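Local atomic coordinates of restriction endonuclease AspBHI (Azoarcus sp., PDB entry 4OC8), a protein that acts as a tetrameric, DNA modification-dependent restriction endonuclease, probably using one domain to bind modified DNA and another to cut it. Residues E53-L58 with L118-L123; R137-P142 with V199-W204; F300-K305 with F330-T335; R320-I325 with D350-I355. One frame throughout, in Å; residues are numbered along the deposited sequence.

Contact 1: E53-L58 with L118-L123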
loop_
_atom_site.group_PDB
_atom_site.type_symbol
_atom_site.label_atom_id
_atom_site.label_comp_id
_atom_site.label_asym_id
_atom_site.label_seq_id
_atom_site.Cartn_x
_atom_site.Cartn_y
_atom_site.Cartn_z
ATOM N N GLU A 53 -34.689 -19.526 -4.900
ATOM C CA GLU A 53 -35.266 -18.628 -3.901
ATOM C C GLU A 53 -34.700 -18.921 -2.516
ATOM O O GLU A 53 -34.361 -18.000 -1.771
ATOM C CB GLU A 53 -36.794 -18.743 -3.871
ATOM C CG GLU A 53 -37.505 -18.417 -5.183
ATOM C CD GLU A 53 -37.480 -19.565 -6.190
ATOM O OE1 GLU A 53 -36.781 -20.573 -5.946
ATOM O OE2 GLU A 53 -38.164 -19.455 -7.230
ATOM N N ARG A 54 -34.606 -20.206 -2.179
ATOM C CA ARG A 54 -34.010 -20.640 -0.915
ATOM C C ARG A 54 -32.983 -21.743 -1.149
ATOM O O ARG A 54 -33.277 -22.920 -0.953
ATOM C CB ARG A 54 -35.083 -21.136 0.063
ATOM C CG ARG A 54 -36.022 -20.057 0.585
ATOM C CD ARG A 54 -35.262 -18.951 1.310
ATOM N NE ARG A 54 -36.146 -17.890 1.789
ATOM C CZ ARG A 54 -36.567 -16.870 1.043
ATOM N NH1 ARG A 54 -36.192 -16.765 -0.228
ATOM N NH2 ARG A 54 -37.371 -15.952 1.566
ATOM N N PRO A 55 -31.771 -21.364 -1.581
ATOM C CA PRO A 55 -30.708 -22.356 -1.783
ATOM C C PRO A 55 -30.174 -22.890 -0.454
ATOM O O PRO A 55 -29.967 -22.122 0.486
ATOM C CB PRO A 55 -29.628 -21.561 -2.522
ATOM C CG PRO A 55 -29.845 -20.145 -2.087
ATOM C CD PRO A 55 -31.330 -19.995 -1.905
ATOM N N THR A 56 -29.964 -24.198 -0.376
ATOM C CA THR A 56 -29.473 -24.819 0.849
ATOM C C THR A 56 -27.946 -24.849 0.884
ATOM O O THR A 56 -27.333 -24.777 1.954
ATOM C CB THR A 56 -30.019 -26.249 0.999
ATOM O OG1 THR A 56 -29.492 -27.078 -0.045
ATOM C CG2 THR A 56 -31.534 -26.238 0.912
ATOM N N LEU A 57 -27.344 -24.942 -0.297
ATOM C CA LEU A 57 -25.897 -25.016 -0.425
ATOM C C LEU A 57 -25.468 -24.466 -1.785
ATOM O O LEU A 57 -26.135 -24.708 -2.786
ATOM C CB LEU A 57 -25.450 -26.467 -0.295
ATOM C CG LEU A 57 -23.955 -26.699 -0.151
ATOM C CD1 LEU A 57 -23.595 -26.859 1.316
ATOM C CD2 LEU A 57 -23.545 -27.911 -0.951
ATOM N N LEU A 58 -24.360 -23.730 -1.824
ATOM C CA LEU A 58 -23.880 -23.154 -3.083
ATOM C C LEU A 58 -22.429 -23.522 -3.410
ATOM O O LEU A 58 -21.521 -23.277 -2.616
ATOM C CB LEU A 58 -24.055 -21.633 -3.084
ATOM C CG LEU A 58 -23.489 -20.912 -4.314
ATOM C CD1 LEU A 58 -24.083 -21.478 -5.588
ATOM C CD2 LEU A 58 -23.718 -19.409 -4.244
ATOM N N LEU A 118 -30.169 -17.739 6.364
ATOM C CA LEU A 118 -30.639 -18.109 5.032
ATOM C C LEU A 118 -29.477 -18.307 4.069
ATOM O O LEU A 118 -29.609 -19.002 3.060
ATOM C CB LEU A 118 -31.581 -17.041 4.480
ATOM C CG LEU A 118 -32.739 -16.646 5.393
ATOM C CD1 LEU A 118 -33.491 -15.469 4.807
ATOM C CD2 LEU A 118 -33.664 -17.828 5.616
ATOM N N VAL A 119 -28.343 -17.690 4.382
ATOM C CA VAL A 119 -27.167 -17.809 3.534
ATOM C C VAL A 119 -26.642 -19.242 3.524
ATOM O O VAL A 119 -26.325 -19.805 4.570
ATOM C CB VAL A 119 -26.054 -16.853 3.982
ATOM C CG1 VAL A 119 -24.830 -17.017 3.102
ATOM C CG2 VAL A 119 -26.549 -15.422 3.940
ATOM N N PRO A 120 -26.566 -19.844 2.332
ATOM C CA PRO A 120 -26.075 -21.216 2.211
ATOM C C PRO A 120 -24.563 -21.250 2.290
ATOM O O PRO A 120 -23.918 -20.276 1.909
ATOM C CB PRO A 120 -26.520 -21.616 0.805
ATOM C CG PRO A 120 -26.545 -20.339 0.050
ATOM C CD PRO A 120 -26.981 -19.286 1.033
ATOM N N PRO A 121 -24.000 -22.355 2.796
ATOM C CA PRO A 121 -22.551 -22.564 2.754
ATOM C C PRO A 121 -22.028 -22.471 1.326
ATOM O O PRO A 121 -22.556 -23.123 0.423
ATOM C CB PRO A 121 -22.392 -23.992 3.285
ATOM C CG PRO A 121 -23.562 -24.184 4.169
ATOM C CD PRO A 121 -24.692 -23.439 3.512
ATOM N N ILE A 122 -21.002 -21.652 1.128
ATOM C CA ILE A 122 -20.394 -21.485 -0.179
ATOM C C ILE A 122 -19.131 -22.325 -0.268
ATOM O O ILE A 122 -18.169 -22.085 0.457
ATOM C CB ILE A 122 -20.058 -20.007 -0.449
ATOM C CG1 ILE A 122 -21.344 -19.181 -0.538
ATOM C CG2 ILE A 122 -19.249 -19.867 -1.724
ATOM C CD1 ILE A 122 -21.506 -18.163 0.575
ATOM N N LEU A 123 -19.143 -23.314 -1.155
ATOM C CA LEU A 123 -17.982 -24.174 -1.358
ATOM C C LEU A 123 -17.238 -23.798 -2.631
ATOM O O LEU A 123 -17.753 -23.978 -3.734
ATOM C CB LEU A 123 -18.404 -25.644 -1.429
ATOM C CG LEU A 123 -19.117 -26.249 -0.215
ATOM C CD1 LEU A 123 -19.415 -27.701 -0.478
ATOM C CD2 LEU A 123 -18.275 -26.103 1.037
#
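Pro55 and Pro120 bring their rings together through CG and CG, 3.9 Å apart, one ring set aslant to the other. Pro120 points its side chain toward segment 53-58, and its CB sits between two backbone carbonyls, 3.5 Å from Pro55 O and equally near Thr56 O. The next ring, Pro121, presents CD to Thr56 O and, farther round, CB to Leu57 CD1 at 3.7 Å; the leucine crosses it at about a right angle. Leu57 CG stands opposite its own backbone N (chi1 -169°), which carries the branch back to Pro121 although CB sets off away from it. Its other methyl, CD2, lies loosely against Leu123 CD1.

Neither proline has an N-H to give, so the first bond uses the carbonyl of Pro121, and the first N-H given from segment 118-123 is that of Leu123. Leu58 N donates to Pro121 O (2.9 Å), and Leu58 O accepts from Leu123 N (2.8 Å, 164° at the hydrogen). Leu58 thus straddles Ile122, the pattern of a parallel bridge, with both side chains on one face of the sheet. Just before it, at Thr56, the chain turns a corner, and the hydroxyl OG1 is tied to Gly189 O.

The contact opens the parallel pairing of strands 55-62 and 122-127 in the N-terminal domain, whose sequence family belongs to the PUA clan. Leu58 packs on Ile107 of helix 100-113, whereas Leu57 and Leu123 lean on Val185 of helix 182-189. Strand 133-142 runs along strand 122-127, bringing Leu139 against Pro121 and Pro142 against Ile122.

Contact 2: R137-P142 with V199-W204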
loop_
_atom_site.group_PDB
_atom_site.type_symbol
_atom_site.label_atom_id
_atom_site.label_comp_id
_atom_site.label_asym_id
_atom_site.label_seq_id
_atom_site.Cartn_x
_atom_site.Cartn_y
_atom_site.Cartn_z
ATOM N N ARG A 137 -10.962 -25.254 -2.554
ATOM C CA ARG A 137 -10.218 -24.086 -2.099
ATOM C C ARG A 137 -10.644 -23.610 -0.720
ATOM O O ARG A 137 -9.924 -22.851 -0.069
ATOM C CB ARG A 137 -10.332 -22.945 -3.110
ATOM C CG ARG A 137 -9.616 -23.217 -4.423
ATOM C CD ARG A 137 -8.282 -23.899 -4.191
ATOM N NE ARG A 137 -7.414 -23.822 -5.360
ATOM C CZ ARG A 137 -6.283 -23.124 -5.407
ATOM N NH1 ARG A 137 -5.875 -22.447 -4.342
ATOM N NH2 ARG A 137 -5.555 -23.110 -6.516
ATOM N N GLY A 138 -11.814 -24.050 -0.279
ATOM C CA GLY A 138 -12.287 -23.710 1.047
ATOM C C GLY A 138 -13.775 -23.424 1.162
ATOM O O GLY A 138 -14.513 -23.417 0.176
ATOM N N LEU A 139 -14.206 -23.187 2.393
ATOM C CA LEU A 139 -15.574 -22.802 2.687
ATOM C C LEU A 139 -15.570 -21.297 2.875
ATOM O O LEU A 139 -14.709 -20.759 3.569
ATOM C CB LEU A 139 -16.045 -23.503 3.962
ATOM C CG LEU A 139 -17.201 -22.875 4.732
ATOM C CD1 LEU A 139 -18.536 -23.240 4.108
ATOM C CD2 LEU A 139 -17.144 -23.289 6.188
ATOM N N ALA A 140 -16.521 -20.609 2.258
ATOM C CA ALA A 140 -16.446 -19.156 2.215
ATOM C C ALA A 140 -17.708 -18.444 2.680
ATOM O O ALA A 140 -18.801 -19.005 2.652
ATOM C CB ALA A 140 -16.069 -18.696 0.815
ATOM N N VAL A 141 -17.535 -17.197 3.101
ATOM C CA VAL A 141 -18.654 -16.343 3.476
ATOM C C VAL A 141 -18.628 -15.042 2.667
ATOM O O VAL A 141 -17.566 -14.616 2.212
ATOM C CB VAL A 141 -18.633 -16.019 4.983
ATOM C CG1 VAL A 141 -18.806 -17.290 5.794
ATOM C CG2 VAL A 141 -17.341 -15.311 5.356
ATOM N N PRO A 142 -19.800 -14.419 2.467
ATOM C CA PRO A 142 -19.873 -13.138 1.759
ATOM C C PRO A 142 -19.146 -12.032 2.507
ATOM O O PRO A 142 -19.203 -11.977 3.734
ATOM C CB PRO A 142 -21.371 -12.834 1.750
ATOM C CG PRO A 142 -22.023 -14.160 1.875
ATOM C CD PRO A 142 -21.137 -14.958 2.764
ATOM N N VAL A 199 -16.422 -24.345 13.364
ATOM C CA VAL A 199 -16.507 -23.298 14.373
ATOM C C VAL A 199 -16.568 -21.915 13.730
ATOM O O VAL A 199 -17.351 -21.065 14.153
ATOM C CB VAL A 199 -15.315 -23.349 15.356
ATOM C CG1 VAL A 199 -15.516 -22.357 16.478
ATOM C CG2 VAL A 199 -15.143 -24.744 15.909
ATOM N N ALA A 200 -15.743 -21.699 12.708
ATOM C CA ALA A 200 -15.704 -20.414 12.015
ATOM C C ALA A 200 -17.062 -20.069 11.390
ATOM O O ALA A 200 -17.489 -18.903 11.384
ATOM C CB ALA A 200 -14.599 -20.413 10.960
ATOM N N TRP A 201 -17.748 -21.092 10.885
ATOM C CA TRP A 201 -19.070 -20.902 10.311
ATOM C C TRP A 201 -20.096 -20.480 11.361
ATOM O O TRP A 201 -20.823 -19.509 11.158
ATOM C CB TRP A 201 -19.550 -22.151 9.574
ATOM C CG TRP A 201 -20.888 -21.938 8.933
ATOM C CD1 TRP A 201 -22.106 -22.270 9.450
ATOM C CD2 TRP A 201 -21.147 -21.316 7.668
ATOM N NE1 TRP A 201 -23.104 -21.908 8.582
ATOM C CE2 TRP A 201 -22.542 -21.319 7.480
ATOM C CE3 TRP A 201 -20.333 -20.763 6.674
ATOM C CZ2 TRP A 201 -23.144 -20.787 6.338
ATOM C CZ3 TRP A 201 -20.935 -20.239 5.538
ATOM C CH2 TRP A 201 -22.324 -20.255 5.382
ATOM N N ASN A 202 -20.154 -21.204 12.477
ATOM C CA ASN A 202 -21.085 -20.856 13.550
ATOM C C ASN A 202 -20.798 -19.465 14.090
ATOM O O ASN A 202 -21.714 -18.692 14.374
ATOM C CB ASN A 202 -21.030 -21.879 14.687
ATOM C CG ASN A 202 -21.646 -23.207 14.307
ATOM O OD1 ASN A 202 -22.629 -23.259 13.568
ATOM N ND2 ASN A 202 -21.069 -24.295 14.811
ATOM N N ALA A 203 -19.512 -19.158 14.223
ATOM C CA ALA A 203 -19.068 -17.845 14.663
ATOM C C ALA A 203 -19.602 -16.771 13.727
ATOM O O ALA A 203 -20.132 -15.744 14.177
ATOM C CB ALA A 203 -17.556 -17.793 14.718
ATOM N N TRP A 204 -19.470 -17.012 12.423
ATOM C CA TRP A 204 -19.981 -16.053 11.453
ATOM C C TRP A 204 -21.500 -15.922 11.569
ATOM O O TRP A 204 -22.048 -14.827 11.449
ATOM C CB TRP A 204 -19.565 -16.415 10.021
ATOM C CG TRP A 204 -20.083 -15.425 9.017
ATOM C CD1 TRP A 204 -19.554 -14.201 8.721
ATOM C CD2 TRP A 204 -21.250 -15.565 8.199
ATOM N NE1 TRP A 204 -20.313 -13.575 7.763
ATOM C CE2 TRP A 204 -21.363 -14.391 7.427
ATOM C CE3 TRP A 204 -22.208 -16.572 8.039
ATOM C CZ2 TRP A 204 -22.395 -14.196 6.513
ATOM C CZ3 TRP A 204 -23.233 -16.377 7.133
ATOM C CH2 TRP A 204 -23.321 -15.198 6.383
#
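Val141 pushes CG1 between two tryptophans of the helix. The methyl lies over one face of the Trp204 indole, 4.0 Å from the centroid of the five-membered ring and 17° off its normal, and it also touches Trp201 CZ3 at 3.6 Å. Farther along the strand, Pro142 CD meets Trp204 CZ2 (4.0 Å), the two side chains crossing at about a right angle. Leu139 CD1 approaches Trp201 CE3 at 4.0 Å from the other end, and Ala140 O lies at the edge of the Trp201 ring, near its plane, 3.8 Å from CZ3. The interface is apolar, with no hydrogen bond across it. An alanine in place of Trp204 would probably leave Val141 CG1 without the ring face it rests on and Pro142 CD with a gap beside it.

Both indoles leave the helix with CG opposite the backbone N (chi1 -178° for Trp201), and their three-residue spacing puts them side by side on the strand-facing surface. On the strand, alternation turns Leu139 and Val141 to the helix, while Ala140 faces away toward Phe172 and Ile174. In the next shell Trp184 packs edge-to-face with Trp201, Leu175 and Ile210 touch Val141, and Glu177 OE2 accepts from Ala200 N near the helix start.

Strand and helix run almost exactly parallel, their axes 10.0 Å apart, an alpha/beta layer packing in which helix 199-207 covers a strand of the large mixed sheet. A curved sheet flanked by helices is consistent with the PUA clan assignment of this domain.

Contact 3: F300-K305 with F330-T335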
loop_
_atom_site.group_PDB
_atom_site.type_symbol
_atom_site.label_atom_id
_atom_site.label_comp_id
_atom_site.label_asym_id
_atom_site.label_seq_id
_atom_site.Cartn_x
_atom_site.Cartn_y
_atom_site.Cartn_z
ATOM N N PHE A 300 10.170 5.411 -3.015
ATOM C CA PHE A 300 10.763 4.262 -3.691
ATOM C C PHE A 300 11.586 4.670 -4.900
ATOM O O PHE A 300 11.359 5.721 -5.484
ATOM C CB PHE A 300 9.703 3.236 -4.097
ATOM C CG PHE A 300 8.691 3.757 -5.075
ATOM C CD1 PHE A 300 7.576 4.455 -4.635
ATOM C CD2 PHE A 300 8.844 3.539 -6.430
ATOM C CE1 PHE A 300 6.636 4.935 -5.531
ATOM C CE2 PHE A 300 7.907 4.016 -7.334
ATOM C CZ PHE A 300 6.801 4.713 -6.882
ATOM N N ALA A 301 12.548 3.834 -5.270
ATOM C CA ALA A 301 13.346 4.093 -6.463
ATOM C C ALA A 301 12.825 3.259 -7.623
ATOM O O ALA A 301 12.528 2.082 -7.459
ATOM C CB ALA A 301 14.812 3.790 -6.204
ATOM N N LEU A 302 12.715 3.873 -8.793
ATOM C CA LEU A 302 12.234 3.186 -9.984
ATOM C C LEU A 302 13.395 2.839 -10.916
ATOM O O LEU A 302 14.327 3.627 -11.084
ATOM C CB LEU A 302 11.211 4.056 -10.712
ATOM C CG LEU A 302 10.563 3.479 -11.970
ATOM C CD1 LEU A 302 9.832 2.190 -11.653
ATOM C CD2 LEU A 302 9.614 4.487 -12.598
ATOM N N GLU A 303 13.343 1.651 -11.506
ATOM C CA GLU A 303 14.339 1.230 -12.481
ATOM C C GLU A 303 13.612 0.550 -13.623
ATOM O O GLU A 303 12.853 -0.391 -13.405
ATOM C CB GLU A 303 15.352 0.269 -11.854
ATOM C CG GLU A 303 16.411 -0.243 -12.826
ATOM C CD GLU A 303 17.509 0.777 -13.116
ATOM O OE1 GLU A 303 17.927 1.496 -12.182
ATOM O OE2 GLU A 303 17.957 0.855 -14.281
ATOM N N ALA A 304 13.825 1.033 -14.839
ATOM C CA ALA A 304 13.104 0.502 -15.989
ATOM C C ALA A 304 14.057 -0.005 -17.056
ATOM O O ALA A 304 14.856 0.752 -17.604
ATOM C CB ALA A 304 12.178 1.550 -16.558
ATOM N N LYS A 305 13.967 -1.296 -17.347
ATOM C CA LYS A 305 14.851 -1.920 -18.318
ATOM C C LYS A 305 14.069 -2.439 -19.514
ATOM O O LYS A 305 13.423 -3.478 -19.436
ATOM C CB LYS A 305 15.643 -3.062 -17.671
ATOM C CG LYS A 305 16.491 -2.639 -16.475
ATOM C CD LYS A 305 17.460 -1.514 -16.829
ATOM C CE LYS A 305 18.478 -1.942 -17.872
ATOM N NZ LYS A 305 19.457 -0.856 -18.159
ATOM N N PHE A 330 11.832 1.258 -0.533
ATOM C CA PHE A 330 11.887 0.147 -1.478
ATOM C C PHE A 330 12.191 0.561 -2.923
ATOM O O PHE A 330 12.402 1.739 -3.220
ATOM C CB PHE A 330 10.598 -0.677 -1.408
ATOM C CG PHE A 330 9.374 0.058 -1.874
ATOM C CD1 PHE A 330 8.750 0.991 -1.054
ATOM C CD2 PHE A 330 8.835 -0.197 -3.126
ATOM C CE1 PHE A 330 7.617 1.662 -1.480
ATOM C CE2 PHE A 330 7.705 0.466 -3.556
ATOM C CZ PHE A 330 7.091 1.397 -2.732
ATOM N N GLY A 331 12.225 -0.425 -3.814
ATOM C CA GLY A 331 12.458 -0.175 -5.222
ATOM C C GLY A 331 11.543 -0.989 -6.120
ATOM O O GLY A 331 11.158 -2.104 -5.774
ATOM N N VAL A 332 11.182 -0.425 -7.269
ATOM C CA VAL A 332 10.406 -1.136 -8.278
ATOM C C VAL A 332 11.244 -1.285 -9.542
ATOM O O VAL A 332 11.856 -0.326 -10.006
ATOM C CB VAL A 332 9.103 -0.388 -8.654
ATOM C CG1 VAL A 332 8.220 -1.266 -9.526
ATOM C CG2 VAL A 332 8.349 0.050 -7.420
ATOM N N LEU A 333 11.276 -2.494 -10.089
ATOM C CA LEU A 333 11.988 -2.754 -11.328
ATOM C C LEU A 333 11.013 -3.230 -12.379
ATOM O O LEU A 333 10.498 -4.342 -12.293
ATOM C CB LEU A 333 13.077 -3.807 -11.127
ATOM C CG LEU A 333 13.821 -4.219 -12.398
ATOM C CD1 LEU A 333 15.314 -4.030 -12.223
ATOM C CD2 LEU A 333 13.510 -5.658 -12.774
ATOM N N VAL A 334 10.756 -2.385 -13.369
ATOM C CA VAL A 334 9.882 -2.751 -14.475
ATOM C C VAL A 334 10.722 -3.171 -15.677
ATOM O O VAL A 334 11.681 -2.498 -16.034
ATOM C CB VAL A 334 8.958 -1.583 -14.861
ATOM C CG1 VAL A 334 8.078 -1.962 -16.042
ATOM C CG2 VAL A 334 8.114 -1.168 -13.666
ATOM N N THR A 335 10.372 -4.294 -16.288
ATOM C CA THR A 335 11.110 -4.774 -17.446
ATOM C C THR A 335 10.213 -5.505 -18.432
ATOM O O THR A 335 9.315 -6.255 -18.040
ATOM C CB THR A 335 12.264 -5.708 -17.040
ATOM O OG1 THR A 335 12.792 -6.346 -18.210
ATOM C CG2 THR A 335 11.774 -6.770 -16.071
#
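Phe300 places its CB over the centre of the Phe330 ring, 3.4 Å from the centroid and 11° off the normal. The two side chains lie side by side and point the same way: each has CG between its backbone N and carbonyl carbon. Their ring planes are 20° apart, but the rings are slid so far that they barely overlap, with centroids 5.1 Å apart. Val332 CG2 continues this apolar face against Phe300 CD2 (3.7 Å), and Leu302 CD1 follows against Val332 CB (4.0 Å). Ala256 and Thr260 of helix 251-263 cover the same side.

The strands run parallel in unbroken register, the two beta arms of a beta-alpha-beta unit whose helix 315-324 lies over the opposite face. The domain's sequence family belongs to the PD-(D/E)XK clan, and Glu-Ala-Lys from Glu303 to Lys305 is consistent with its (D/E)XK signature. Backbone hydrogen bonds alternate along the pair, from Ala301 N to Phe330 O (2.9 Å) through to Lys305 N to Val334 O (2.9 Å).

On the helix-covered face, Glu303 CG rests on Leu333 CD1 (4.0 Å) before its carboxylate turns from the neighbouring strand to Arg324 and Arg320, which both reach OE1 in salt bridges. At the far end Thr335 OG1 donates to Lys305 O, in the carbonyl plane, and itself accepts from Ser337 N.

Contact 4: R320-I325 with D350-I355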
loop_
_atom_site.group_PDB
_atom_site.type_symbol
_atom_site.label_atom_id
_atom_site.label_comp_id
_atom_site.label_asym_id
_atom_site.label_seq_id
_atom_site.Cartn_x
_atom_site.Cartn_y
_atom_site.Cartn_z
ATOM N N ARG A 320 22.258 -1.808 -9.614
ATOM C CA ARG A 320 22.017 -0.366 -9.759
ATOM C C ARG A 320 20.862 0.113 -8.861
ATOM O O ARG A 320 21.010 1.062 -8.071
ATOM C CB ARG A 320 21.749 0.017 -11.219
ATOM C CG ARG A 320 21.659 1.520 -11.437
ATOM C CD ARG A 320 21.568 1.894 -12.911
ATOM N NE ARG A 320 21.692 3.340 -13.107
ATOM C CZ ARG A 320 20.664 4.182 -13.162
ATOM N NH1 ARG A 320 19.426 3.727 -13.038
ATOM N NH2 ARG A 320 20.871 5.480 -13.338
ATOM N N LEU A 321 19.719 -0.561 -8.978
ATOM C CA LEU A 321 18.538 -0.236 -8.185
ATOM C C LEU A 321 18.785 -0.412 -6.685
ATOM O O LEU A 321 18.362 0.414 -5.872
ATOM C CB LEU A 321 17.351 -1.092 -8.635
ATOM C CG LEU A 321 16.071 -0.985 -7.804
ATOM C CD1 LEU A 321 15.581 0.451 -7.769
ATOM C CD2 LEU A 321 14.985 -1.918 -8.341
ATOM N N ILE A 322 19.475 -1.491 -6.330
ATOM C CA ILE A 322 19.809 -1.772 -4.942
ATOM C C ILE A 322 20.621 -0.621 -4.367
ATOM O O ILE A 322 20.366 -0.164 -3.253
ATOM C CB ILE A 322 20.615 -3.080 -4.807
ATOM C CG1 ILE A 322 19.794 -4.267 -5.302
ATOM C CG2 ILE A 322 21.023 -3.313 -3.364
ATOM C CD1 ILE A 322 18.526 -4.482 -4.528
ATOM N N SER A 323 21.591 -0.144 -5.140
ATOM C CA SER A 323 22.410 0.976 -4.700
ATOM C C SER A 323 21.582 2.257 -4.634
ATOM O O SER A 323 21.881 3.160 -3.852
ATOM C CB SER A 323 23.610 1.172 -5.624
ATOM O OG SER A 323 23.315 2.115 -6.636
ATOM N N ARG A 324 20.538 2.336 -5.453
ATOM C CA ARG A 324 19.664 3.511 -5.417
ATOM C C ARG A 324 18.588 3.488 -4.322
ATOM O O ARG A 324 17.953 4.513 -4.064
ATOM C CB ARG A 324 19.030 3.768 -6.787
ATOM C CG ARG A 324 19.991 4.395 -7.785
ATOM C CD ARG A 324 19.403 4.462 -9.180
ATOM N NE ARG A 324 18.082 5.076 -9.186
ATOM C CZ ARG A 324 17.020 4.545 -9.780
ATOM N NH1 ARG A 324 17.130 3.391 -10.424
ATOM N NH2 ARG A 324 15.852 5.169 -9.734
ATOM N N ILE A 325 18.373 2.340 -3.678
ATOM C CA ILE A 325 17.349 2.277 -2.626
ATOM C C ILE A 325 17.914 2.369 -1.213
ATOM O O ILE A 325 17.212 2.079 -0.243
ATOM C CB ILE A 325 16.466 1.008 -2.717
ATOM C CG1 ILE A 325 17.297 -0.250 -2.469
ATOM C CG2 ILE A 325 15.742 0.943 -4.052
ATOM C CD1 ILE A 325 16.515 -1.512 -2.631
ATOM N N ASP A 350 18.659 -12.207 -0.015
ATOM C CA ASP A 350 19.181 -11.114 0.805
ATOM C C ASP A 350 18.072 -10.229 1.379
ATOM O O ASP A 350 18.341 -9.306 2.149
ATOM C CB ASP A 350 20.187 -10.269 0.021
ATOM C CG ASP A 350 21.266 -11.108 -0.629
ATOM O OD1 ASP A 350 21.393 -12.298 -0.266
ATOM O OD2 ASP A 350 21.987 -10.576 -1.501
ATOM N N GLY A 351 16.831 -10.511 0.996
ATOM C CA GLY A 351 15.683 -9.797 1.525
ATOM C C GLY A 351 15.564 -8.346 1.089
ATOM O O GLY A 351 14.998 -7.525 1.812
ATOM N N HIS A 352 16.092 -8.028 -0.091
ATOM C CA HIS A 352 15.971 -6.686 -0.650
ATOM C C HIS A 352 14.514 -6.325 -0.925
ATOM O O HIS A 352 13.770 -7.116 -1.508
ATOM C CB HIS A 352 16.771 -6.577 -1.947
ATOM C CG HIS A 352 18.245 -6.729 -1.765
ATOM N ND1 HIS A 352 19.031 -5.745 -1.197
ATOM C CD2 HIS A 352 19.084 -7.744 -2.075
ATOM C CE1 HIS A 352 20.284 -6.152 -1.165
ATOM N NE2 HIS A 352 20.346 -7.363 -1.693
ATOM N N PRO A 353 14.097 -5.122 -0.505
ATOM C CA PRO A 353 12.725 -4.672 -0.755
ATOM C C PRO A 353 12.537 -4.222 -2.201
ATOM O O PRO A 353 12.293 -3.043 -2.450
ATOM C CB PRO A 353 12.568 -3.489 0.207
ATOM C CG PRO A 353 13.939 -2.975 0.396
ATOM C CD PRO A 353 14.863 -4.159 0.303
ATOM N N VAL A 354 12.644 -5.155 -3.142
ATOM C CA VAL A 354 12.564 -4.817 -4.562
ATOM C C VAL A 354 11.453 -5.574 -5.274
ATOM O O VAL A 354 11.462 -6.800 -5.313
ATOM C CB VAL A 354 13.897 -5.107 -5.278
ATOM C CG1 VAL A 354 13.713 -5.066 -6.783
ATOM C CG2 VAL A 354 14.954 -4.118 -4.847
ATOM N N ILE A 355 10.497 -4.839 -5.836
ATOM C CA ILE A 355 9.426 -5.434 -6.636
ATOM C C ILE A 355 9.925 -5.717 -8.043
ATOM O O ILE A 355 10.493 -4.844 -8.688
ATOM C CB ILE A 355 8.211 -4.498 -6.756
ATOM C CG1 ILE A 355 7.670 -4.136 -5.374
ATOM C CG2 ILE A 355 7.126 -5.141 -7.599
ATOM C CD1 ILE A 355 6.564 -3.118 -5.411
#
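Ile322 bridges His352 and Val354, and its side chain forks at CB to do so. One branch, CG2, stays on the same side of the imidazole as CD1, toward its ND1-CE1 edge, 3.7 Å from His352 CE1. The other runs through CG1, which stands opposite the carbonyl carbon (chi1 -62°), and bends again to bring CD1 over one face of the ring. There CD1 lies 3.6 Å from His352 CG, offset toward the rim, with the centroid 3.8 Å away in a CH-pi contact. The same methyl touches Val354 CG2 at 3.6 Å, so one atom serves both partners.

Val354 is met from two more sides. Leu321 CD2 comes tip to tip with Val354 CG1 (3.7 Å), while Ile325 crosses it at about a right angle, CD1 against Val354 CG2 at 3.8 Å. Ile325 CD1 also brushes Pro353 CG. A glycine in place of His352 removes the ring, which would probably open a gap beside CG2 of Ile322 and leave CD1 held on this side by Val354 alone.

Before the strand, Gly351, just after helix 341-349, has a positive phi, and Pro353 sits at the centre of an inverse gamma turn, closed by a weak bond from Val354 N to His352 O.

This plain helix-on-sheet packing sets the end of helix 315-324 on the start of strand 354-357. Ile296 of a neighbouring subunit packs on Pro353 and Ile355. Strand 330-335 lies alongside, its Gly331 bonded through the backbone to Pro353 and Ile355, and its Leu333 touches Leu321.

How the contacts relate
From the N terminus, contact 1 closes the first long loop, between residues 58 and 118, and contact 2 closes the next, between 142 and 199; they follow in series. Their centres are about 12 Å apart, and they join: Ile122 O bonds to Ala140 N across neighbouring strands, and Trp201 packs on Pro121, so one sheet and its helices hold both. Some 95 residues later, contacts 3 and 4 close loops 305-330 and 325-350 and cross, their segments alternating, with centres about 9 Å apart; together they knit strand 294-305, helix 315-324, strand 330-335 and strand 354-357 into the nuclease domain. Contacts 1 and 3 lie on opposite sides of the chain's centre, about 46 Å between centres.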